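Local coordinates for protein HpuA (Kingella denitrificans ATCC 33394, PDB 5EC6) that probably binds haemoglobin at the cell surface as an outer-membrane lipoprotein receptor that helps the bacterium acquire haem iron, at residues T53-S58 with M65-E70; Q108-G113 with G139-P144; N129-K134 with E178-R183. All coordinates share one frame; numbering follows the deposited sequence. Where two conformers were deposited one is given.

How the contacts relate
The three contacts follow the chain from a peripheral hairpin to the middle of the fold. Contact 1, the hairpin of strands 48-57 and 65-74, is complete before the others begin; its centre lies about 25 Å from that of the chain, and its nearest atoms stay about 14 Å from contact 2 and 10 Å from contact 3. Contacts 2 and 3 alternate along the chain, 108-113, 129-134, 139-144, then 178-183, with centres about 21 Å apart. They meet where Leu182 CD2 of strand 174-185 packs against Gly139 CA at 3.4 Å. Contact 2 brings the turn after strand 104-109 against the end of strand 136-142, while contact 3 lies near the centre of the chain.

Contact 1 (T53-S58 with M65-E70); sequences TITKPS and MLTNQE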
loop_
_atom_site.group_PDB
_atom_site.type_symbol
_atom_site.label_atom_id
_atom_site.label_comp_id
_atom_site.label_asym_id
_atom_site.label_seq_id
_atom_site.Cartn_x
_atom_site.Cartn_y
_atom_site.Cartn_z
ATOM N N THR A 53 4.788 20.231 -3.859
ATOM C CA THR A 53 5.381 21.102 -2.839
ATOM C C THR A 53 4.330 22.123 -2.481
ATOM O O THR A 53 3.814 22.811 -3.350
ATOM C CB THR A 53 6.644 21.753 -3.414
ATOM O OG1 THR A 53 7.587 20.724 -3.754
ATOM C CG2 THR A 53 7.326 22.670 -2.382
ATOM N N ILE A 54 3.955 22.154 -1.201
ATOM C CA ILE A 54 2.803 22.881 -0.757
ATOM C C ILE A 54 3.231 23.901 0.311
ATOM O O ILE A 54 3.861 23.533 1.319
ATOM C CB ILE A 54 1.724 21.948 -0.258
ATOM C CG1 ILE A 54 1.266 21.091 -1.454
ATOM C CG2 ILE A 54 0.568 22.706 0.341
ATOM C CD1 ILE A 54 0.095 20.217 -1.196
ATOM N N THR A 55 2.818 25.138 0.079
ATOM C CA THR A 55 3.107 26.251 1.008
ATOM C C THR A 55 1.825 26.670 1.683
ATOM O O THR A 55 0.766 26.842 1.033
ATOM C CB THR A 55 3.788 27.381 0.242
ATOM O OG1 THR A 55 5.007 26.926 -0.350
ATOM C CG2 THR A 55 4.149 28.538 1.188
ATOM N N LYS A 56 1.888 26.809 3.017
ATOM C CA LYS A 56 0.722 27.122 3.834
ATOM C C LYS A 56 1.131 28.148 4.891
ATOM O O LYS A 56 2.251 28.135 5.323
ATOM C CB LYS A 56 0.213 25.910 4.633
ATOM C CG LYS A 56 -0.007 24.657 3.822
ATOM C CD LYS A 56 -0.554 23.526 4.679
ATOM C CE LYS A 56 -1.301 22.519 3.826
ATOM N NZ LYS A 56 -1.328 21.192 4.492
ATOM N N PRO A 57 0.193 28.996 5.318
ATOM C CA PRO A 57 0.567 29.955 6.381
ATOM C C PRO A 57 0.747 29.240 7.720
ATOM O O PRO A 57 0.027 28.292 8.026
ATOM C CB PRO A 57 -0.649 30.878 6.466
ATOM C CG PRO A 57 -1.754 30.117 5.879
ATOM C CD PRO A 57 -1.170 29.219 4.828
ATOM N N SER A 58 1.710 29.716 8.527
ATOM C CA SER A 58 1.881 29.184 9.853
ATOM C C SER A 58 0.599 29.481 10.691
ATOM O O SER A 58 0.109 30.619 10.637
ATOM C CB SER A 58 3.054 29.894 10.543
ATOM O OG SER A 58 3.118 29.525 11.915
ATOM N N MET A 65 5.415 31.616 6.188
ATOM C CA MET A 65 4.920 30.574 5.250
ATOM C C MET A 65 5.763 29.305 5.412
ATOM O O MET A 65 7.013 29.351 5.434
ATOM C CB MET A 65 5.036 31.128 3.836
ATOM C CG MET A 65 4.274 32.427 3.599
ATOM S SD MET A 65 2.551 32.362 4.006
ATOM C CE MET A 65 1.999 31.066 2.881
ATOM N N LEU A 66 5.061 28.180 5.535
ATOM C CA LEU A 66 5.653 26.887 5.751
ATOM C C LEU A 66 5.527 26.065 4.445
ATOM O O LEU A 66 4.424 25.878 3.956
ATOM C CB LEU A 66 4.915 26.168 6.865
ATOM C CG LEU A 66 4.811 26.936 8.208
ATOM C CD1 LEU A 66 3.939 26.205 9.169
ATOM C CD2 LEU A 66 6.208 27.210 8.770
ATOM N N THR A 67 6.637 25.562 3.957
ATOM C CA THR A 67 6.669 24.799 2.715
ATOM C C THR A 67 7.073 23.358 3.023
ATOM O O THR A 67 8.059 23.109 3.725
ATOM C CB THR A 67 7.629 25.440 1.758
ATOM O OG1 THR A 67 7.166 26.747 1.453
ATOM C CG2 THR A 67 7.709 24.654 0.470
ATOM N N ASN A 68 6.300 22.399 2.517
ATOM C CA ASN A 68 6.605 20.988 2.750
ATOM C C ASN A 68 6.239 20.185 1.504
ATOM O O ASN A 68 5.355 20.567 0.795
ATOM C CB ASN A 68 5.810 20.479 3.934
ATOM C CG ASN A 68 6.388 20.987 5.244
ATOM O OD1 ASN A 68 7.496 20.598 5.611
ATOM N ND2 ASN A 68 5.717 21.960 5.870
ATOM N N GLN A 69 6.909 19.057 1.351
ATOM C CA GLN A 69 6.547 18.029 0.353
ATOM C C GLN A 69 5.360 17.238 0.816
ATOM O O GLN A 69 5.268 16.841 2.001
ATOM C CB GLN A 69 7.735 17.118 0.125
ATOM C CG GLN A 69 8.885 17.797 -0.553
ATOM C CD GLN A 69 10.049 16.839 -0.820
ATOM O OE1 GLN A 69 10.321 15.887 -0.032
ATOM N NE2 GLN A 69 10.709 17.052 -1.928
ATOM N N GLU A 70 4.407 16.989 -0.111
ATOM C CA GLU A 70 3.229 16.219 0.207
ATOM C C GLU A 70 2.943 15.292 -0.979
ATOM O O GLU A 70 3.438 15.520 -2.080
ATOM C CB GLU A 70 2.006 17.081 0.474
ATOM C CG GLU A 70 2.193 17.980 1.699
ATOM C CD GLU A 70 0.950 18.715 2.130
ATOM O OE1 GLU A 70 -0.175 18.278 1.838
ATOM O OE2 GLU A 70 1.124 19.749 2.844
HETATM O O HOH W 1 9.910 20.267 -2.831
HETATM O O HOH W 2 2.589 21.682 3.231
HETATM O O HOH W 3 -2.288 19.983 2.096
#
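Thr53-Pro57 and Met65-Glu70 run antiparallel, their axes at 156°, with hydrogen-bonded pairs Ile54-Asn68 and Lys56-Leu66 alternating with the non-hydrogen-bonded pairs Thr53-Gln69, Thr55-Thr67 and Pro57-Met65. Each hydrogen-bonded pair exchanges two backbone bonds; that from Ile54 N to Asn68 O is nearly straight. Proline suits position 57 because a non-hydrogen-bonded site asks for no N-H toward the partner strand.

On the face carrying the threonines, Thr55 OG1 and Thr67 OG1 meet at 2.8 Å in a hydrogen bond that either may donate. Both hydroxyls stand beside their own backbone N (chi1 -59° and -62°), which leaves each CG2 on the other branch, anti to that N. The methyls continue the row: Thr53 CG2 presses on Thr67 CG2 at 3.5 Å, tight for two carbons. Beta-branched threonine fits here, since one branch can bond while the other packs. Met65, bent at chi2 and chi3, curls its CE back to within 3.7 Å of Thr55 CG2 and also lies against Pro57 N.

On the other face, Lys56 and Glu70 approach from opposite directions and form a weak, long salt bridge, NZ to OE2 3.3 Å. A water bridges the same two groups, donating to Glu70 OE1 and accepting from Lys56 NZ; another donates to both Ile54 O and Glu70 OE2. The Glu70 chain crosses Ile54 at about a right angle, and CD1 of this buried isoleucine lies 3.6 Å from Glu70 OE1. Farther along, Leu66 CD1 rests on Ser58 CA, while Ser58 OG turns to the backbone N atoms of Tyr60 and Ile61 in the connecting loop.

Strand 29-31 flanks 48-57 on its remaining side, and the pair described is a beta hairpin within a small antiparallel sheet at the protein's periphery.

Contact 2 (Q108-G113 with G139-P144); sequences QPLDSG and GAWMSP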
loop_
_atom_site.group_PDB
_atom_site.type_symbol
_atom_site.label_atom_id
_atom_site.label_comp_id
_atom_site.label_asym_id
_atom_site.label_seq_id
_atom_site.Cartn_x
_atom_site.Cartn_y
_atom_site.Cartn_z
ATOM N N GLN A 108 -14.927 7.814 3.332
ATOM C CA GLN A 108 -15.282 9.227 3.485
ATOM C C GLN A 108 -15.991 9.725 2.268
ATOM O O GLN A 108 -15.509 9.588 1.140
ATOM C CB GLN A 108 -14.060 10.075 3.765
ATOM C CG GLN A 108 -14.438 11.552 4.064
ATOM C CD GLN A 108 -13.294 12.433 4.496
ATOM O OE1 GLN A 108 -12.120 12.129 4.317
ATOM N NE2 GLN A 108 -13.635 13.596 5.076
ATOM N N PRO A 109 -17.182 10.384 2.446
ATOM C CA PRO A 109 -17.778 11.007 1.269
ATOM C C PRO A 109 -17.018 12.200 0.736
ATOM O O PRO A 109 -16.396 12.920 1.494
ATOM C CB PRO A 109 -19.162 11.469 1.785
ATOM C CG PRO A 109 -18.934 11.699 3.199
ATOM C CD PRO A 109 -17.923 10.677 3.675
ATOM N N LEU A 110 -17.074 12.393 -0.574
ATOM C CA LEU A 110 -16.338 13.436 -1.278
ATOM C C LEU A 110 -17.278 14.502 -1.848
ATOM O O LEU A 110 -18.429 14.225 -2.154
ATOM C CB LEU A 110 -15.549 12.865 -2.459
ATOM C CG LEU A 110 -14.637 11.669 -2.088
ATOM C CD1 LEU A 110 -13.964 11.144 -3.339
ATOM C CD2 LEU A 110 -13.619 12.085 -1.022
ATOM N N ASP A 111 -16.722 15.672 -2.076
ATOM C CA ASP A 111 -17.451 16.757 -2.767
ATOM C C ASP A 111 -18.191 16.338 -4.042
ATOM O O ASP A 111 -19.298 16.822 -4.281
ATOM C CB ASP A 111 -16.555 17.969 -3.010
ATOM C CG ASP A 111 -15.275 17.656 -3.781
ATOM O OD1 ASP A 111 -15.040 16.488 -4.154
ATOM O OD2 ASP A 111 -14.520 18.620 -4.012
ATOM N N SER A 112 -17.601 15.432 -4.826
ATOM C CA SER A 112 -18.132 14.900 -6.095
ATOM C C SER A 112 -19.314 13.920 -5.961
ATOM O O SER A 112 -19.941 13.541 -6.986
ATOM C CB SER A 112 -17.010 14.139 -6.813
ATOM O OG SER A 112 -16.669 13.045 -5.964
ATOM N N GLY A 113 -19.532 13.439 -4.742
ATOM C CA GLY A 113 -20.426 12.346 -4.451
ATOM C C GLY A 113 -19.790 10.985 -4.485
ATOM O O GLY A 113 -20.442 9.950 -4.261
ATOM N N GLY A 139 -5.532 1.948 -1.198
ATOM C CA GLY A 139 -6.892 2.319 -0.891
ATOM C C GLY A 139 -7.779 2.176 -2.079
ATOM O O GLY A 139 -7.555 1.339 -2.974
ATOM N N ALA A 140 -8.882 2.946 -2.056
ATOM C CA ALA A 140 -9.891 2.878 -3.126
ATOM C C ALA A 140 -10.599 4.192 -3.222
ATOM O O ALA A 140 -10.820 4.868 -2.193
ATOM C CB ALA A 140 -10.911 1.796 -2.850
ATOM N N TRP A 141 -11.008 4.510 -4.452
ATOM C CA TRP A 141 -11.914 5.609 -4.718
ATOM C C TRP A 141 -13.177 5.019 -5.357
ATOM O O TRP A 141 -13.105 4.110 -6.198
ATOM C CB TRP A 141 -11.253 6.603 -5.628
ATOM C CG TRP A 141 -12.115 7.745 -6.154
ATOM C CD1 TRP A 141 -12.261 8.980 -5.614
ATOM C CD2 TRP A 141 -12.859 7.755 -7.397
ATOM N NE1 TRP A 141 -13.076 9.774 -6.415
ATOM C CE2 TRP A 141 -13.437 9.039 -7.530
ATOM C CE3 TRP A 141 -13.100 6.802 -8.381
ATOM C CZ2 TRP A 141 -14.230 9.383 -8.620
ATOM C CZ3 TRP A 141 -13.862 7.171 -9.505
ATOM C CH2 TRP A 141 -14.413 8.446 -9.596
ATOM N N MET A 142 -14.313 5.547 -4.937
ATOM C CA MET A 142 -15.605 5.167 -5.536
ATOM C C MET A 142 -16.197 6.382 -6.223
ATOM O O MET A 142 -16.234 7.448 -5.614
ATOM C CB MET A 142 -16.543 4.635 -4.476
ATOM C CG MET A 142 -17.927 4.321 -5.029
ATOM S SD MET A 142 -19.094 3.913 -3.706
ATOM C CE MET A 142 -18.578 2.233 -3.675
ATOM N N SER A 143 -16.678 6.207 -7.455
ATOM C CA SER A 143 -17.358 7.301 -8.177
ATOM C C SER A 143 -18.785 7.533 -7.634
ATOM O O SER A 143 -19.346 6.682 -6.913
ATOM C CB SER A 143 -17.415 7.054 -9.683
ATOM O OG SER A 143 -18.422 6.130 -10.000
ATOM N N PRO A 144 -19.333 8.731 -7.933
ATOM C CA PRO A 144 -20.764 8.923 -7.667
ATOM C C PRO A 144 -21.635 7.858 -8.335
ATOM O O PRO A 144 -22.705 7.513 -7.796
ATOM C CB PRO A 144 -21.033 10.333 -8.197
ATOM C CG PRO A 144 -19.843 10.766 -8.922
ATOM C CD PRO A 144 -18.692 9.953 -8.432
HETATM O O HOH W 4 -14.109 12.560 -6.691
HETATM O O HOH W 5 -20.360 7.115 -4.368
#
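Leu110 and Trp141 make the apolar part of this contact, CD1 of the leucine lying obliquely against the pyrrole part of the indole, 3.6 Å from Trp141 CD1. The Leu110 side chain starts toward the other segment. The CB bond of Trp141 points neither toward nor away from segment 108-113; its ring is swung across because CG is anti to the backbone N (chi1 173°) and chi2 is close to perpendicular (93°). Both large side chains are buried: Leu110 also touches Met116 of strand 115-118, and Trp141 touches Ala75 and Pro76. One face of the indole carries Ser143 N, 3.6 Å above its plane and offset toward the rim.

Segment 108-113 turns here through a type I beta turn, Leu110 to Gly113, closed by a bond from Gly113 N to Leu110 O and leading from strand 104-109 into strand 115-118; the two form an antiparallel hairpin. Strand 136-142 pairs with 115-118 on its other side, so the turn meets the end of the next strand but one. Glycine suits the last position, whose positive phi (90°) would push a side chain against the preceding carbonyl oxygen.

Van der Waals and CA-H...O contacts join the exposed ends. The Pro144 ring lies over the turn's backbone, CG being 3.4 Å from Ser112 O, while Pro144 CA offers its hydrogen to Gly113 O at 3.6 Å. A compact, rigid ring can sit this close to the peptide groups.

Polar links between the segments pass through water. One water lies in the indole plane at its edge, accepts from Trp141 NE1 at 3.0 Å and is bonded to Ser112 OG, an atom that also serves Gly114 N. A second donates to both Gly113 O and Ser143 O, each at 2.8 Å, spanning two carbonyl oxygens that could not bond one another.

Contact 3 (N129-K134 with E178-R183); sequences NALRLK and EVIGLR
Ala130 sets its methyl against the backbone of strand 174-185, where a short 3-10 turn (129-131), in the loop between strands 115-118 and 136-142, packs near the centre of the fold on this strand, which pairs antiparallel with strands 208-215 and 298-308. This is the tight side. Ala130 CB comes within 3.2 Å of Glu178 O; its small size lets the turn lie so near, with the Ala130 and Val179 CA atoms 5.1 Å apart. Leu131 and Ile180 adjoin beside it, although the exact place of Ile180 CD1 is uncertain because that side chain has two conformers. The leucine also touches Cys119 and Cys120, and the isoleucine meets Phe138.

The looser side is polar and bridged by water, with Asn129 exposed and Glu178 buried. The asparagine and the carboxylate stay apart, Asn129 CB to Glu178 OE2 being 4.2 Å. Glu178 reaches this place with CG anti to its backbone N (chi1 -176°) and the rest of the chain extended. Its OE2 accepts from Tyr194 OH, a hydroxyl that also takes the N-H of Ala130 and thereby links turn and strand. OE2 receives a further bond from a water at 2.6 Å. A second water bridges the two side chains, accepting from Asn129 ND2 and donating to Glu178 OE1, both at 2.7 Å.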
loop_
_atom_site.group_PDB
_atom_site.type_symbol
_atom_site.label_atom_id
_atom_site.label_comp_id
_atom_site.label_asym_id
_atom_site.label_seq_id
_atom_site.Cartn_x
_atom_site.Cartn_y
_atom_site.Cartn_z
ATOM N N ASN A 129 2.152 -4.129 12.123
ATOM C CA ASN A 129 3.218 -3.713 11.314
ATOM C C ASN A 129 2.825 -3.506 9.851
ATOM O O ASN A 129 3.467 -2.699 9.216
ATOM C CB ASN A 129 4.334 -4.714 11.406
ATOM C CG ASN A 129 5.048 -4.678 12.747
ATOM O OD1 ASN A 129 4.954 -3.709 13.522
ATOM N ND2 ASN A 129 5.767 -5.747 13.027
ATOM N N ALA A 130 1.803 -4.206 9.331
ATOM C CA ALA A 130 1.441 -4.034 7.891
ATOM C C ALA A 130 0.995 -2.622 7.573
ATOM O O ALA A 130 1.068 -2.192 6.448
ATOM C CB ALA A 130 0.360 -5.005 7.489
ATOM N N LEU A 131 0.487 -1.918 8.596
ATOM C CA LEU A 131 -0.132 -0.623 8.402
ATOM C C LEU A 131 0.878 0.503 8.426
ATOM O O LEU A 131 0.548 1.607 8.038
ATOM C CB LEU A 131 -1.124 -0.341 9.544
ATOM C CG LEU A 131 -2.310 -1.259 9.805
ATOM C CD1 LEU A 131 -2.889 -0.855 11.151
ATOM C CD2 LEU A 131 -3.338 -1.117 8.682
ATOM N N ARG A 132 2.081 0.214 8.922
ATOM C CA ARG A 132 3.081 1.217 9.174
ATOM C C ARG A 132 3.854 1.563 7.907
ATOM O O ARG A 132 5.087 1.477 7.851
ATOM C CB ARG A 132 4.090 0.697 10.196
ATOM C CG ARG A 132 3.562 0.244 11.545
ATOM C CD ARG A 132 4.755 -0.228 12.410
ATOM N NE ARG A 132 4.409 -0.402 13.822
ATOM C CZ ARG A 132 4.199 0.604 14.676
ATOM N NH1 ARG A 132 4.309 1.871 14.278
ATOM N NH2 ARG A 132 3.877 0.347 15.943
ATOM N N LEU A 133 3.135 1.933 6.880
ATOM C CA LEU A 133 3.763 2.175 5.597
ATOM C C LEU A 133 4.335 3.559 5.688
ATOM O O LEU A 133 3.721 4.407 6.362
ATOM C CB LEU A 133 2.704 2.101 4.510
ATOM C CG LEU A 133 1.993 0.768 4.437
ATOM C CD1 LEU A 133 0.791 0.889 3.512
ATOM C CD2 LEU A 133 2.894 -0.285 3.923
ATOM N N LYS A 134 5.541 3.756 5.140
ATOM C CA LYS A 134 6.203 5.076 5.064
ATOM C C LYS A 134 6.477 5.546 3.661
ATOM O O LYS A 134 6.719 6.720 3.450
ATOM C CB LYS A 134 7.550 5.081 5.828
ATOM C CG LYS A 134 7.484 4.546 7.233
ATOM C CD LYS A 134 6.779 5.451 8.232
ATOM C CE LYS A 134 6.955 4.845 9.640
ATOM N NZ LYS A 134 5.700 4.702 10.446
ATOM N N GLU A 178 4.280 -8.617 5.320
ATOM C CA GLU A 178 3.079 -8.721 6.136
ATOM C C GLU A 178 2.159 -7.674 5.536
ATOM O O GLU A 178 2.497 -6.497 5.572
ATOM C CB GLU A 178 3.442 -8.404 7.593
ATOM C CG GLU A 178 2.302 -8.567 8.602
ATOM C CD GLU A 178 2.822 -8.690 10.032
ATOM O OE1 GLU A 178 3.958 -9.227 10.258
ATOM O OE2 GLU A 178 2.105 -8.211 10.966
ATOM N N VAL A 179 1.002 -8.099 5.015
ATOM C CA VAL A 179 0.211 -7.241 4.132
ATOM C C VAL A 179 -1.271 -7.196 4.583
ATOM O O VAL A 179 -1.760 -8.109 5.281
ATOM C CB VAL A 179 0.284 -7.634 2.627
ATOM C CG1 VAL A 179 1.732 -7.737 2.169
ATOM C CG2 VAL A 179 -0.446 -8.907 2.294
ATOM N N ILE A 180 -1.954 -6.216 4.047
ATOM C CA ILE A 180 -3.412 -6.129 4.168
ATOM C C ILE A 180 -4.009 -5.949 2.785
ATOM O O ILE A 180 -3.486 -5.202 1.961
ATOM C CB ILE A 180 -3.803 -4.934 5.050
ATOM C CG1 ILE A 180 -3.269 -5.103 6.488
ATOM C CG2 ILE A 180 -5.322 -4.738 5.065
ATOM C CD1 ILE A 180 -3.148 -3.781 7.189
ATOM N N GLY A 181 -5.100 -6.673 2.541
ATOM C CA GLY A 181 -5.922 -6.532 1.340
ATOM C C GLY A 181 -7.181 -5.746 1.613
ATOM O O GLY A 181 -7.710 -5.795 2.745
ATOM N N LEU A 182 -7.595 -5.021 0.594
ATOM C CA LEU A 182 -8.758 -4.133 0.659
ATOM C C LEU A 182 -9.644 -4.385 -0.550
ATOM O O LEU A 182 -9.195 -4.397 -1.703
ATOM C CB LEU A 182 -8.303 -2.680 0.686
ATOM C CG LEU A 182 -9.411 -1.639 0.413
ATOM C CD1 LEU A 182 -10.149 -1.542 1.719
ATOM C CD2 LEU A 182 -8.853 -0.281 -0.012
ATOM N N ARG A 183 -10.954 -4.544 -0.278
ATOM C CA ARG A 183 -11.959 -4.545 -1.306
ATOM C C ARG A 183 -13.045 -3.498 -0.912
ATOM O O ARG A 183 -13.024 -2.942 0.198
ATOM C CB ARG A 183 -12.601 -5.939 -1.455
ATOM C CG ARG A 183 -11.645 -7.093 -1.966
ATOM C CD ARG A 183 -12.393 -8.403 -1.998
ATOM N NE ARG A 183 -11.898 -9.425 -2.936
ATOM C CZ ARG A 183 -11.911 -10.733 -2.718
ATOM N NH1 ARG A 183 -12.316 -11.281 -1.528
ATOM N NH2 ARG A 183 -11.373 -11.517 -3.637
HETATM O O HOH W 6 5.893 -7.537 11.058
HETATM O O HOH W 7 2.908 -7.259 13.224
#